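Orotidine 5'-phosphate decarboxylase (Sulfolobus solfataricus, PDB 4DBD) probably catalyses the decarboxylation of orotidine 5'-monophosphate to uridine 5'-monophosphate, the last step of de novo UMP synthesis, as a homodimeric TIM barrel. Local coordinates at residues K20-V31 with L48-D59. Numbering follows the deposited sequence.
Sequences KEMENELYGIKV and LIGLDVEEIIVD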
loop_
_atom_site.group_PDB
_atom_site.type_symbol
_atom_site.label_atom_id
_atom_site.label_comp_id
_atom_site.label_asym_id
_atom_site.label_seq_id
_atom_site.Cartn_x
_atom_site.Cartn_y
_atom_site.Cartn_z
ATOM N N LYS A 20 -13.157 24.448 -1.240
ATOM C CA LYS A 20 -13.928 25.112 -2.292
ATOM C C LYS A 20 -13.211 26.320 -2.898
ATOM O O LYS A 20 -13.379 26.609 -4.084
ATOM C CB LYS A 20 -15.330 25.489 -1.802
ATOM C CG LYS A 20 -16.252 24.296 -1.611
ATOM C CD LYS A 20 -16.465 23.540 -2.919
ATOM C CE LYS A 20 -17.228 24.375 -3.940
ATOM N NZ LYS A 20 -17.491 23.630 -5.209
ATOM N N GLU A 21 -12.414 27.020 -2.094
ATOM C CA GLU A 21 -11.581 28.102 -2.617
ATOM C C GLU A 21 -10.411 27.546 -3.406
ATOM O O GLU A 21 -10.031 28.088 -4.452
ATOM C CB GLU A 21 -11.051 28.988 -1.488
ATOM C CG GLU A 21 -12.069 29.977 -0.937
ATOM C CD GLU A 21 -12.710 30.834 -2.023
ATOM O OE1 GLU A 21 -12.003 31.663 -2.637
ATOM O OE2 GLU A 21 -13.927 30.671 -2.264
ATOM N N MET A 22 -9.834 26.464 -2.897
ATOM C CA MET A 22 -8.696 25.838 -3.554
ATOM C C MET A 22 -9.098 25.216 -4.878
ATOM O O MET A 22 -8.288 25.134 -5.795
ATOM C CB MET A 22 -8.083 24.775 -2.645
ATOM C CG MET A 22 -7.597 25.298 -1.309
ATOM S SD MET A 22 -6.657 24.013 -0.456
ATOM C CE MET A 22 -5.660 25.004 0.658
ATOM N N GLU A 23 -10.358 24.796 -4.982
ATOM C CA GLU A 23 -10.814 24.021 -6.130
ATOM C C GLU A 23 -10.359 24.584 -7.482
ATOM O O GLU A 23 -9.920 23.827 -8.359
ATOM C CB GLU A 23 -12.341 23.835 -6.090
ATOM C CG GLU A 23 -13.130 24.785 -6.987
ATOM C CD GLU A 23 -14.631 24.623 -6.825
ATOM O OE1 GLU A 23 -15.384 25.515 -7.280
ATOM O OE2 GLU A 23 -15.052 23.605 -6.233
ATOM N N ASN A 24 -10.454 25.901 -7.653
ATOM C CA ASN A 24 -10.089 26.519 -8.923
ATOM C C ASN A 24 -8.644 27.005 -8.925
ATOM O O ASN A 24 -8.213 27.719 -9.835
ATOM C CB ASN A 24 -11.043 27.669 -9.260
ATOM C CG ASN A 24 -10.954 28.805 -8.268
ATOM O OD1 ASN A 24 -10.580 28.606 -7.113
ATOM N ND2 ASN A 24 -11.298 30.007 -8.712
ATOM N N GLU A 25 -7.901 26.614 -7.894
ATOM C CA GLU A 25 -6.479 26.928 -7.806
ATOM C C GLU A 25 -5.658 25.686 -7.478
ATOM O O GLU A 25 -4.550 25.778 -6.940
ATOM C CB GLU A 25 -6.244 28.029 -6.790
ATOM C CG GLU A 25 -6.756 29.354 -7.288
ATOM C CD GLU A 25 -7.012 30.327 -6.172
ATOM O OE1 GLU A 25 -6.052 31.016 -5.764
ATOM O OE2 GLU A 25 -8.170 30.400 -5.705
ATOM N N LEU A 26 -6.230 24.534 -7.814
ATOM C CA LEU A 26 -5.539 23.255 -7.768
ATOM C C LEU A 26 -5.818 22.567 -9.078
ATOM O O LEU A 26 -6.871 22.791 -9.682
ATOM C CB LEU A 26 -6.091 22.373 -6.649
ATOM C CG LEU A 26 -5.747 22.721 -5.205
ATOM C CD1 LEU A 26 -6.498 21.816 -4.245
ATOM C CD2 LEU A 26 -4.251 22.596 -4.992
ATOM N N TYR A 27 -4.894 21.728 -9.532
ATOM C CA TYR A 27 -5.226 20.811 -10.608
ATOM C C TYR A 27 -6.003 19.621 -10.056
ATOM O O TYR A 27 -6.957 19.136 -10.676
ATOM C CB TYR A 27 -3.980 20.312 -11.320
ATOM C CG TYR A 27 -4.288 19.163 -12.241
ATOM C CD1 TYR A 27 -4.824 19.385 -13.503
ATOM C CD2 TYR A 27 -4.061 17.854 -11.847
ATOM C CE1 TYR A 27 -5.112 18.337 -14.349
ATOM C CE2 TYR A 27 -4.348 16.795 -12.692
ATOM C CZ TYR A 27 -4.873 17.045 -13.939
ATOM O OH TYR A 27 -5.160 16.005 -14.786
ATOM N N GLY A 28 -5.583 19.150 -8.886
ATOM C CA GLY A 28 -6.178 17.970 -8.295
ATOM C C GLY A 28 -5.953 17.897 -6.801
ATOM O O GLY A 28 -5.253 18.729 -6.199
ATOM N N ILE A 29 -6.549 16.879 -6.200
ATOM C CA ILE A 29 -6.403 16.602 -4.788
ATOM C C ILE A 29 -6.083 15.121 -4.677
ATOM O O ILE A 29 -6.753 14.288 -5.299
ATOM C CB ILE A 29 -7.709 16.876 -4.040
ATOM C CG1 ILE A 29 -8.011 18.373 -4.057
ATOM C CG2 ILE A 29 -7.631 16.332 -2.625
ATOM C CD1 ILE A 29 -9.421 18.718 -3.633
ATOM N N LYS A 30 -5.050 14.798 -3.909
ATOM C CA LYS A 30 -4.614 13.415 -3.738
ATOM C C LYS A 30 -4.972 12.958 -2.323
ATOM O O LYS A 30 -4.457 13.479 -1.331
ATOM C CB LYS A 30 -3.107 13.271 -3.995
ATOM C CG LYS A 30 -2.602 11.823 -3.965
ATOM C CD LYS A 30 -1.104 11.728 -4.257
ATOM C CE LYS A 30 -0.248 12.133 -3.065
ATOM N NZ LYS A 30 -0.272 11.135 -1.966
ATOM N N VAL A 31 -5.871 11.980 -2.250
ATOM C CA VAL A 31 -6.405 11.483 -0.992
ATOM C C VAL A 31 -5.644 10.240 -0.546
ATOM O O VAL A 31 -5.549 9.280 -1.300
ATOM C CB VAL A 31 -7.890 11.097 -1.166
ATOM C CG1 VAL A 31 -8.452 10.562 0.129
ATOM C CG2 VAL A 31 -8.701 12.293 -1.661
ATOM N N LEU A 48 -15.383 15.211 -0.394
ATOM C CA LEU A 48 -14.908 15.389 -1.767
ATOM C C LEU A 48 -15.994 15.652 -2.808
ATOM O O LEU A 48 -15.691 15.855 -3.984
ATOM C CB LEU A 48 -14.093 14.162 -2.190
ATOM C CG LEU A 48 -12.756 14.024 -1.471
ATOM C CD1 LEU A 48 -12.177 12.641 -1.695
ATOM C CD2 LEU A 48 -11.784 15.102 -1.934
ATOM N N ILE A 49 -17.250 15.660 -2.376
ATOM C CA ILE A 49 -18.378 15.635 -3.308
ATOM C C ILE A 49 -18.510 16.820 -4.271
ATOM O O ILE A 49 -18.511 16.625 -5.488
ATOM C CB ILE A 49 -19.706 15.398 -2.572
ATOM C CG1 ILE A 49 -19.888 13.900 -2.309
ATOM C CG2 ILE A 49 -20.872 15.936 -3.390
ATOM C CD1 ILE A 49 -21.120 13.560 -1.487
ATOM N N GLY A 50 -18.617 18.035 -3.746
ATOM C CA GLY A 50 -18.877 19.189 -4.596
ATOM C C GLY A 50 -17.679 19.752 -5.347
ATOM O O GLY A 50 -17.838 20.575 -6.251
ATOM N N LEU A 51 -16.481 19.297 -4.989
ATOM C CA LEU A 51 -15.241 19.914 -5.456
ATOM C C LEU A 51 -15.028 19.829 -6.967
ATOM O O LEU A 51 -15.025 18.742 -7.542
ATOM C CB LEU A 51 -14.045 19.300 -4.726
ATOM C CG LEU A 51 -14.128 19.286 -3.199
ATOM C CD1 LEU A 51 -12.851 18.719 -2.597
ATOM C CD2 LEU A 51 -14.400 20.682 -2.656
ATOM N N ASP A 52 -14.843 20.983 -7.601
ATOM C CA ASP A 52 -14.552 21.033 -9.026
ATOM C C ASP A 52 -13.054 21.127 -9.293
ATOM O O ASP A 52 -12.522 22.210 -9.566
ATOM C CB ASP A 52 -15.264 22.210 -9.698
ATOM C CG ASP A 52 -14.951 22.305 -11.188
ATOM O OD1 ASP A 52 -14.967 21.256 -11.873
ATOM O OD2 ASP A 52 -14.679 23.424 -11.675
ATOM N N VAL A 53 -12.377 19.988 -9.205
ATOM C CA VAL A 53 -10.989 19.904 -9.621
ATOM C C VAL A 53 -10.895 18.911 -10.769
ATOM O O VAL A 53 -11.777 18.064 -10.938
ATOM C CB VAL A 53 -10.056 19.508 -8.450
ATOM C CG1 VAL A 53 -10.055 20.598 -7.393
ATOM C CG2 VAL A 53 -10.484 18.185 -7.846
ATOM N N GLU A 54 -9.849 19.030 -11.578
ATOM C CA GLU A 54 -9.675 18.129 -12.702
ATOM C C GLU A 54 -9.564 16.685 -12.220
ATOM O O GLU A 54 -10.181 15.786 -12.795
ATOM C CB GLU A 54 -8.439 18.511 -13.526
ATOM C CG GLU A 54 -8.449 19.951 -14.038
ATOM C CD GLU A 54 -9.461 20.168 -15.146
ATOM O OE1 GLU A 54 -9.518 19.326 -16.069
ATOM O OE2 GLU A 54 -10.203 21.177 -15.093
ATOM N N GLU A 55 -8.791 16.462 -11.161
ATOM C CA GLU A 55 -8.530 15.096 -10.712
ATOM C C GLU A 55 -8.648 14.881 -9.209
ATOM O O GLU A 55 -8.052 15.599 -8.399
ATOM C CB GLU A 55 -7.161 14.591 -11.210
ATOM C CG GLU A 55 -7.188 13.986 -12.609
ATOM C CD GLU A 55 -6.059 12.987 -12.856
ATOM O OE1 GLU A 55 -5.345 13.128 -13.874
ATOM O OE2 GLU A 55 -5.891 12.052 -12.043
ATOM N N ILE A 56 -9.440 13.878 -8.848
ATOM C CA ILE A 56 -9.417 13.342 -7.502
ATOM C C ILE A 56 -8.656 12.025 -7.587
ATOM O O ILE A 56 -9.103 11.059 -8.225
ATOM C CB ILE A 56 -10.830 13.187 -6.910
ATOM C CG1 ILE A 56 -11.483 14.565 -6.779
ATOM C CG2 ILE A 56 -10.781 12.488 -5.561
ATOM C CD1 ILE A 56 -12.903 14.516 -6.318
ATOM N N ILE A 57 -7.464 12.023 -6.993
ATOM C CA ILE A 57 -6.588 10.866 -7.050
ATOM C C ILE A 57 -6.562 10.187 -5.696
ATOM O O ILE A 57 -6.355 10.833 -4.671
ATOM C CB ILE A 57 -5.144 11.271 -7.420
ATOM C CG1 ILE A 57 -5.134 12.080 -8.711
ATOM C CG2 ILE A 57 -4.246 10.029 -7.539
ATOM C CD1 ILE A 57 -3.752 12.644 -9.062
ATOM N N VAL A 58 -6.796 8.881 -5.684
ATOM C CA VAL A 58 -6.663 8.130 -4.450
ATOM C C VAL A 58 -5.281 7.482 -4.476
ATOM O O VAL A 58 -4.918 6.808 -5.446
ATOM C CB VAL A 58 -7.771 7.064 -4.289
ATOM C CG1 VAL A 58 -7.357 6.056 -3.234
ATOM C CG2 VAL A 58 -9.089 7.739 -3.905
ATOM N N ASP A 59 -4.505 7.737 -3.423
ATOM C CA ASP A 59 -3.156 7.188 -3.311
ATOM C C ASP A 59 -3.054 6.319 -2.056
ATOM O O ASP A 59 -2.755 6.805 -0.965
ATOM C CB ASP A 59 -2.102 8.309 -3.298
ATOM C CG ASP A 59 -0.707 7.774 -3.226
ATOM O OD1 ASP A 59 -0.553 6.548 -3.432
ATOM O OD2 ASP A 59 0.238 8.559 -2.984
#
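Strands 28-31 and 55-59 run parallel, their axes 4.5 Å apart at closest and 20° askew, and the ladder starts with E55 N on Y27 O and ends with D59 N on V31 O, the latter 2.8 Å. They are the second and third strands of the TIM barrel, joined by a right-handed beta-alpha-beta crossover. At the N-terminal end of the strands the Y27 ring lays one face on E54 CB, 3.4 Å from CE1, and with CG anti to the backbone N (chi1 169°) its hydroxyl reaches E55 OE1 at 3.0 Å, on the anti side of the carboxylate. K137 and Y109 share that oxygen, while S81 takes OE2. A phenylalanine in place of Y27 would probably leave E55 OE1 without one of its donors. On the helix-facing side I29 CD1 meets L51 CD1 at 3.6 Å, and V31 CG2 presses tip to tip on L48 CD1, a tight 3.5 Å. Farther out, E23 OE2 takes K20 NZ in a 2.6 Å salt bridge and, from above the carboxylate plane, D52 N, tying residues 20-23 to the loop before strand 55-59. Inside the barrel the K30 chain bends at its last two torsions and brings NZ 2.8 Å from D59 OD2, on the anti lone pair; K61 pairs with the same oxygen. D11, predicted to bind substrate, lies close to K30. K30, D59 and K61, themselves predicted substrate-binding or catalytic residues, form an alternating row consistent with the Lys-Asp-Lys part of the family's Lys-Asp-Lys-Asp array, whose last aspartate, probably D64, comes from a neighbouring subunit.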